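Local coordinates for L0028 (Mitochondria associated protein) (Escherichia coli, PDB 3GCG) that probably acts as a type III secreted bacterial effector that switches on a host Rho-family GTPase by promoting nucleotide exchange, at residues W43-V56 and F143-K156. Numbering follows the deposited sequence.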
loop_
_atom_site.group_PDB
_atom_site.type_symbol
_atom_site.label_atom_id
_atom_site.label_comp_id
_atom_site.label_asym_id
_atom_site.label_seq_id
_atom_site.Cartn_x
_atom_site.Cartn_y
_atom_site.Cartn_z
ATOM N N TRP B 43 -8.201 -16.304 -0.914
ATOM C CA TRP B 43 -6.960 -15.586 -1.157
ATOM C C TRP B 43 -6.660 -15.554 -2.657
ATOM O O TRP B 43 -6.307 -14.506 -3.206
ATOM C CB TRP B 43 -5.783 -16.251 -0.434
ATOM C CG TRP B 43 -4.475 -15.660 -0.862
ATOM C CD1 TRP B 43 -3.928 -14.480 -0.432
ATOM C CD2 TRP B 43 -3.614 -16.144 -1.899
ATOM N NE1 TRP B 43 -2.785 -14.203 -1.137
ATOM C CE2 TRP B 43 -2.562 -15.211 -2.039
ATOM C CE3 TRP B 43 -3.618 -17.286 -2.714
ATOM C CZ2 TRP B 43 -1.537 -15.371 -2.975
ATOM C CZ3 TRP B 43 -2.599 -17.444 -3.642
ATOM C CH2 TRP B 43 -1.567 -16.494 -3.758
ATOM N N PHE B 44 -6.795 -16.704 -3.313
ATOM C CA PHE B 44 -6.520 -16.803 -4.750
ATOM C C PHE B 44 -7.380 -15.830 -5.556
ATOM O O PHE B 44 -6.876 -15.115 -6.421
ATOM C CB PHE B 44 -6.770 -18.232 -5.251
ATOM C CG PHE B 44 -6.367 -18.456 -6.684
ATOM C CD1 PHE B 44 -5.034 -18.694 -7.018
ATOM C CD2 PHE B 44 -7.317 -18.403 -7.708
ATOM C CE1 PHE B 44 -4.648 -18.876 -8.360
ATOM C CE2 PHE B 44 -6.947 -18.584 -9.054
ATOM C CZ PHE B 44 -5.611 -18.820 -9.382
ATOM N N GLN B 45 -8.679 -15.815 -5.266
ATOM C CA GLN B 45 -9.614 -14.930 -5.954
ATOM C C GLN B 45 -9.233 -13.458 -5.787
ATOM O O GLN B 45 -9.156 -12.708 -6.764
ATOM C CB GLN B 45 -11.039 -15.151 -5.422
ATOM C CG GLN B 45 -11.719 -16.424 -5.924
ATOM C CD GLN B 45 -13.153 -16.581 -5.414
ATOM O OE1 GLN B 45 -14.002 -15.702 -5.602
ATOM N NE2 GLN B 45 -13.429 -17.713 -4.772
ATOM N N GLN B 46 -8.992 -13.055 -4.543
ATOM C CA GLN B 46 -8.636 -11.674 -4.243
ATOM C C GLN B 46 -7.321 -11.234 -4.881
ATOM O O GLN B 46 -7.242 -10.160 -5.472
ATOM C CB GLN B 46 -8.554 -11.479 -2.732
ATOM C CG GLN B 46 -9.787 -11.951 -2.001
ATOM C CD GLN B 46 -9.877 -11.389 -0.600
ATOM O OE1 GLN B 46 -8.865 -11.007 -0.003
ATOM N NE2 GLN B 46 -11.090 -11.345 -0.060
ATOM N N GLU B 47 -6.293 -12.064 -4.752
ATOM C CA GLU B 47 -4.992 -11.744 -5.317
ATOM C C GLU B 47 -5.065 -11.642 -6.836
ATOM O O GLU B 47 -4.504 -10.723 -7.426
ATOM C CB GLU B 47 -3.957 -12.798 -4.913
ATOM C CG GLU B 47 -2.599 -12.580 -5.550
ATOM C CD GLU B 47 -1.936 -11.298 -5.076
ATOM O OE1 GLU B 47 -1.030 -10.818 -5.785
ATOM O OE2 GLU B 47 -2.309 -10.784 -3.995
ATOM N N GLN B 48 -5.761 -12.583 -7.468
ATOM C CA GLN B 48 -5.896 -12.565 -8.924
ATOM C C GLN B 48 -6.468 -11.245 -9.452
ATOM O O GLN B 48 -5.886 -10.632 -10.356
ATOM C CB GLN B 48 -6.784 -13.722 -9.393
ATOM C CG GLN B 48 -6.787 -13.914 -10.904
ATOM C CD GLN B 48 -7.396 -15.251 -11.322
ATOM O OE1 GLN B 48 -8.535 -15.572 -10.956
ATOM N NE2 GLN B 48 -6.637 -16.034 -12.090
ATOM N N THR B 49 -7.603 -10.804 -8.905
ATOM C CA THR B 49 -8.192 -9.559 -9.378
ATOM C C THR B 49 -7.331 -8.368 -8.959
ATOM O O THR B 49 -7.296 -7.353 -9.640
ATOM C CB THR B 49 -9.662 -9.363 -8.880
ATOM O OG1 THR B 49 -9.722 -8.311 -7.908
ATOM C CG2 THR B 49 -10.203 -10.631 -8.286
ATOM N N THR B 50 -6.614 -8.510 -7.852
ATOM C CA THR B 50 -5.749 -7.440 -7.370
ATOM C C THR B 50 -4.478 -7.296 -8.214
ATOM O O THR B 50 -4.138 -6.189 -8.635
ATOM C CB THR B 50 -5.350 -7.660 -5.896
ATOM O OG1 THR B 50 -6.500 -7.477 -5.063
ATOM C CG2 THR B 50 -4.264 -6.674 -5.477
ATOM N N TYR B 51 -3.782 -8.409 -8.448
ATOM C CA TYR B 51 -2.547 -8.407 -9.239
ATOM C C TYR B 51 -2.800 -7.942 -10.674
ATOM O O TYR B 51 -2.022 -7.175 -11.242
ATOM C CB TYR B 51 -1.919 -9.802 -9.281
ATOM C CG TYR B 51 -0.557 -9.802 -9.945
ATOM C CD1 TYR B 51 0.606 -9.611 -9.199
ATOM C CD2 TYR B 51 -0.440 -9.904 -11.333
ATOM C CE1 TYR B 51 1.846 -9.514 -9.812
ATOM C CE2 TYR B 51 0.799 -9.801 -11.961
ATOM C CZ TYR B 51 1.934 -9.605 -11.196
ATOM O OH TYR B 51 3.154 -9.480 -11.825
ATOM N N ILE B 52 -3.893 -8.420 -11.253
ATOM C CA ILE B 52 -4.263 -8.053 -12.607
ATOM C C ILE B 52 -4.654 -6.578 -12.682
ATOM O O ILE B 52 -4.283 -5.887 -13.635
ATOM C CB ILE B 52 -5.432 -8.911 -13.101
ATOM C CG1 ILE B 52 -4.991 -10.372 -13.210
ATOM C CG2 ILE B 52 -5.924 -8.400 -14.456
ATOM C CD1 ILE B 52 -6.152 -11.331 -13.501
ATOM N N SER B 53 -5.400 -6.107 -11.679
ATOM C CA SER B 53 -5.834 -4.707 -11.622
ATOM C C SER B 53 -4.645 -3.783 -11.474
ATOM O O SER B 53 -4.612 -2.699 -12.050
ATOM C CB SER B 53 -6.779 -4.466 -10.442
ATOM O OG SER B 53 -8.004 -5.144 -10.624
ATOM N N ARG B 54 -3.668 -4.201 -10.684
ATOM C CA ARG B 54 -2.497 -3.372 -10.495
ATOM C C ARG B 54 -1.694 -3.365 -11.798
ATOM O O ARG B 54 -1.154 -2.333 -12.190
ATOM C CB ARG B 54 -1.695 -3.879 -9.290
ATOM C CG ARG B 54 -0.407 -4.590 -9.569
ATOM C CD ARG B 54 0.777 -3.658 -9.466
ATOM N NE ARG B 54 2.022 -4.419 -9.443
ATOM C CZ ARG B 54 2.521 -5.007 -8.361
ATOM N NH1 ARG B 54 1.892 -4.910 -7.196
ATOM N NH2 ARG B 54 3.635 -5.726 -8.451
ATOM N N THR B 55 -1.644 -4.506 -12.483
ATOM C CA THR B 55 -0.940 -4.598 -13.766
ATOM C C THR B 55 -1.596 -3.599 -14.720
ATOM O O THR B 55 -0.919 -2.898 -15.465
ATOM C CB THR B 55 -1.038 -6.022 -14.376
ATOM O OG1 THR B 55 -0.367 -6.955 -13.524
ATOM C CG2 THR B 55 -0.375 -6.072 -15.744
ATOM N N VAL B 56 -2.925 -3.531 -14.675
ATOM C CA VAL B 56 -3.658 -2.605 -15.524
ATOM C C VAL B 56 -3.358 -1.164 -15.130
ATOM O O VAL B 56 -3.064 -0.336 -15.984
ATOM C CB VAL B 56 -5.181 -2.834 -15.436
ATOM C CG1 VAL B 56 -5.907 -1.726 -16.165
ATOM C CG2 VAL B 56 -5.549 -4.182 -16.038
ATOM N N PHE B 143 3.069 -15.276 -10.081
ATOM C CA PHE B 143 1.708 -15.077 -10.542
ATOM C C PHE B 143 1.412 -15.916 -11.786
ATOM O O PHE B 143 0.406 -16.622 -11.847
ATOM C CB PHE B 143 1.478 -13.600 -10.872
ATOM C CG PHE B 143 0.154 -13.326 -11.532
ATOM C CD1 PHE B 143 -1.032 -13.398 -10.803
ATOM C CD2 PHE B 143 0.093 -13.015 -12.888
ATOM C CE1 PHE B 143 -2.263 -13.166 -11.408
ATOM C CE2 PHE B 143 -1.134 -12.778 -13.515
ATOM C CZ PHE B 143 -2.320 -12.854 -12.771
ATOM N N GLU B 144 2.293 -15.826 -12.777
ATOM C CA GLU B 144 2.110 -16.545 -14.034
ATOM C C GLU B 144 2.173 -18.068 -13.948
ATOM O O GLU B 144 1.678 -18.755 -14.832
ATOM C CB GLU B 144 3.118 -16.044 -15.072
ATOM C CG GLU B 144 3.021 -14.549 -15.309
ATOM C CD GLU B 144 3.926 -14.066 -16.417
ATOM O OE1 GLU B 144 5.079 -14.540 -16.502
ATOM O OE2 GLU B 144 3.486 -13.197 -17.198
ATOM N N ARG B 145 2.768 -18.602 -12.891
ATOM C CA ARG B 145 2.851 -20.049 -12.757
ATOM C C ARG B 145 1.663 -20.626 -11.998
ATOM O O ARG B 145 1.343 -21.809 -12.133
ATOM C CB ARG B 145 4.148 -20.438 -12.056
ATOM C CG ARG B 145 5.373 -19.891 -12.753
ATOM C CD ARG B 145 6.623 -20.623 -12.326
ATOM N NE ARG B 145 7.781 -20.192 -13.096
ATOM C CZ ARG B 145 8.963 -20.794 -13.062
ATOM N NH1 ARG B 145 9.144 -21.863 -12.292
ATOM N NH2 ARG B 145 9.964 -20.328 -13.799
ATOM N N ASN B 146 0.991 -19.784 -11.224
ATOM C CA ASN B 146 -0.142 -20.235 -10.435
ATOM C C ASN B 146 -1.465 -19.578 -10.823
ATOM O O ASN B 146 -2.526 -20.030 -10.403
ATOM C CB ASN B 146 0.160 -19.985 -8.956
ATOM C CG ASN B 146 1.402 -20.731 -8.480
ATOM O OD1 ASN B 146 1.311 -21.834 -7.944
ATOM N ND2 ASN B 146 2.568 -20.138 -8.693
ATOM N N PHE B 147 -1.405 -18.519 -11.625
ATOM C CA PHE B 147 -2.617 -17.805 -12.045
ATOM C C PHE B 147 -2.705 -17.668 -13.561
ATOM O O PHE B 147 -2.914 -16.567 -14.067
ATOM C CB PHE B 147 -2.644 -16.383 -11.465
ATOM C CG PHE B 147 -2.631 -16.317 -9.963
ATOM C CD1 PHE B 147 -1.537 -16.771 -9.235
ATOM C CD2 PHE B 147 -3.696 -15.740 -9.281
ATOM C CE1 PHE B 147 -1.510 -16.656 -7.850
ATOM C CE2 PHE B 147 -3.676 -15.621 -7.897
ATOM C CZ PHE B 147 -2.581 -16.075 -7.180
ATOM N N SER B 148 -2.554 -18.759 -14.296
ATOM C CA SER B 148 -2.613 -18.641 -15.747
ATOM C C SER B 148 -3.992 -18.376 -16.318
ATOM O O SER B 148 -4.510 -19.158 -17.106
ATOM C CB SER B 148 -2.002 -19.865 -16.422
ATOM O OG SER B 148 -0.593 -19.743 -16.491
ATOM N N GLY B 149 -4.590 -17.267 -15.898
ATOM C CA GLY B 149 -5.882 -16.884 -16.424
ATOM C C GLY B 149 -5.519 -16.048 -17.635
ATOM O O GLY B 149 -6.295 -15.917 -18.579
ATOM N N PHE B 150 -4.301 -15.507 -17.592
ATOM C CA PHE B 150 -3.721 -14.662 -18.633
ATOM C C PHE B 150 -2.348 -14.187 -18.129
ATOM O O PHE B 150 -2.171 -13.976 -16.929
ATOM C CB PHE B 150 -4.631 -13.457 -18.913
ATOM C CG PHE B 150 -5.509 -13.618 -20.132
ATOM C CD1 PHE B 150 -4.949 -13.655 -21.406
ATOM C CD2 PHE B 150 -6.894 -13.732 -20.006
ATOM C CE1 PHE B 150 -5.754 -13.800 -22.537
ATOM C CE2 PHE B 150 -7.708 -13.877 -21.130
ATOM C CZ PHE B 150 -7.136 -13.912 -22.397
ATOM N N LYS B 151 -1.384 -14.032 -19.038
ATOM C CA LYS B 151 -0.029 -13.595 -18.679
ATOM C C LYS B 151 0.106 -12.079 -18.600
ATOM O O LYS B 151 -0.661 -11.350 -19.220
ATOM C CB LYS B 151 0.985 -14.126 -19.690
ATOM C CG LYS B 151 1.171 -15.629 -19.656
ATOM C CD LYS B 151 2.080 -16.081 -20.783
ATOM C CE LYS B 151 2.418 -17.560 -20.673
ATOM N NZ LYS B 151 3.265 -18.001 -21.820
ATOM N N VAL B 152 1.099 -11.612 -17.848
ATOM C CA VAL B 152 1.323 -10.179 -17.678
ATOM C C VAL B 152 1.504 -9.402 -18.976
ATOM O O VAL B 152 0.951 -8.313 -19.125
ATOM C CB VAL B 152 2.534 -9.907 -16.764
ATOM C CG1 VAL B 152 2.849 -8.415 -16.733
ATOM C CG2 VAL B 152 2.229 -10.390 -15.357
ATOM N N SER B 153 2.284 -9.947 -19.906
ATOM C CA SER B 153 2.518 -9.277 -21.187
ATOM C C SER B 153 1.202 -9.170 -21.938
ATOM O O SER B 153 0.926 -8.179 -22.613
ATOM C CB SER B 153 3.514 -10.066 -22.035
ATOM O OG SER B 153 2.991 -11.344 -22.358
ATOM N N GLU B 154 0.386 -10.205 -21.810
ATOM C CA GLU B 154 -0.905 -10.220 -22.468
ATOM C C GLU B 154 -1.810 -9.149 -21.846
ATOM O O GLU B 154 -2.410 -8.344 -22.558
ATOM C CB GLU B 154 -1.523 -11.615 -22.343
ATOM C CG GLU B 154 -0.555 -12.721 -22.755
ATOM C CD GLU B 154 -1.214 -14.084 -22.844
ATOM O OE1 GLU B 154 -1.897 -14.484 -21.875
ATOM O OE2 GLU B 154 -1.040 -14.755 -23.883
ATOM N N ILE B 155 -1.891 -9.140 -20.518
ATOM C CA ILE B 155 -2.694 -8.156 -19.795
ATOM C C ILE B 155 -2.293 -6.745 -20.238
ATOM O O ILE B 155 -3.150 -5.907 -20.532
ATOM C CB ILE B 155 -2.479 -8.294 -18.267
ATOM C CG1 ILE B 155 -3.010 -9.641 -17.789
ATOM C CG2 ILE B 155 -3.171 -7.169 -17.525
ATOM C CD1 ILE B 155 -2.648 -9.949 -16.357
ATOM N N LYS B 156 -0.987 -6.490 -20.283
ATOM C CA LYS B 156 -0.458 -5.193 -20.709
ATOM C C LYS B 156 -0.902 -4.811 -22.120
ATOM O O LYS B 156 -1.341 -3.687 -22.358
ATOM C CB LYS B 156 1.069 -5.197 -20.684
ATOM C CG LYS B 156 1.700 -5.108 -19.302
ATOM C CD LYS B 156 3.207 -4.846 -19.418
ATOM C CE LYS B 156 3.849 -4.649 -18.051
ATOM N NZ LYS B 156 5.298 -4.292 -18.150
#
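Tyr51 and Phe143 meet ring on ring at the buried middle of this contact: their centroids are 4.1 Å apart and the planes differ by 20°, an offset stack. With its CG anti to the backbone N (chi1 172°), Phe143 carries its ring under Tyr51 CD2, while its CB sits over the Tyr51 face in a CH-pi contact. Ile52 adds to the grip, its CG1 lying 3.7 Å from Phe143 CZ. An alanine in place of Phe143 is likely to leave one face of Tyr51 without its stacking partner and open a gap beside Ile52. Further along helix 41-67, Thr55 CG2 presses on Ile155 CG2 at 3.5 Å, tighter than usual for two carbons. A second stack forms after helix 124-146, where Phe147 lies against Phe44 with planes 17° apart. The edge of the same Phe147 ring takes Trp43 CH2, 3.6 Å from CZ, and Gln48 CB, 3.7 Å from CD2. The packing thins at the rim: the Gln48 amide NE2 stays 4.5 Å from Gly149 CA, and exposed Lys156 brings CG just to 4.2 Å from Thr55 CG2. Ser99 OG hydrogen-bonds both Trp43 NE1 and Glu47 OE2, and Ser98 OG bonds Glu47 OE1, so serines hold both carboxylate oxygens; Trp43 and Glu47 also pack on another protein's chain. Their spacing, Trp and Glu one helical turn apart, is the WxxxE motif of this all-helical effector family, here packed against Phe147.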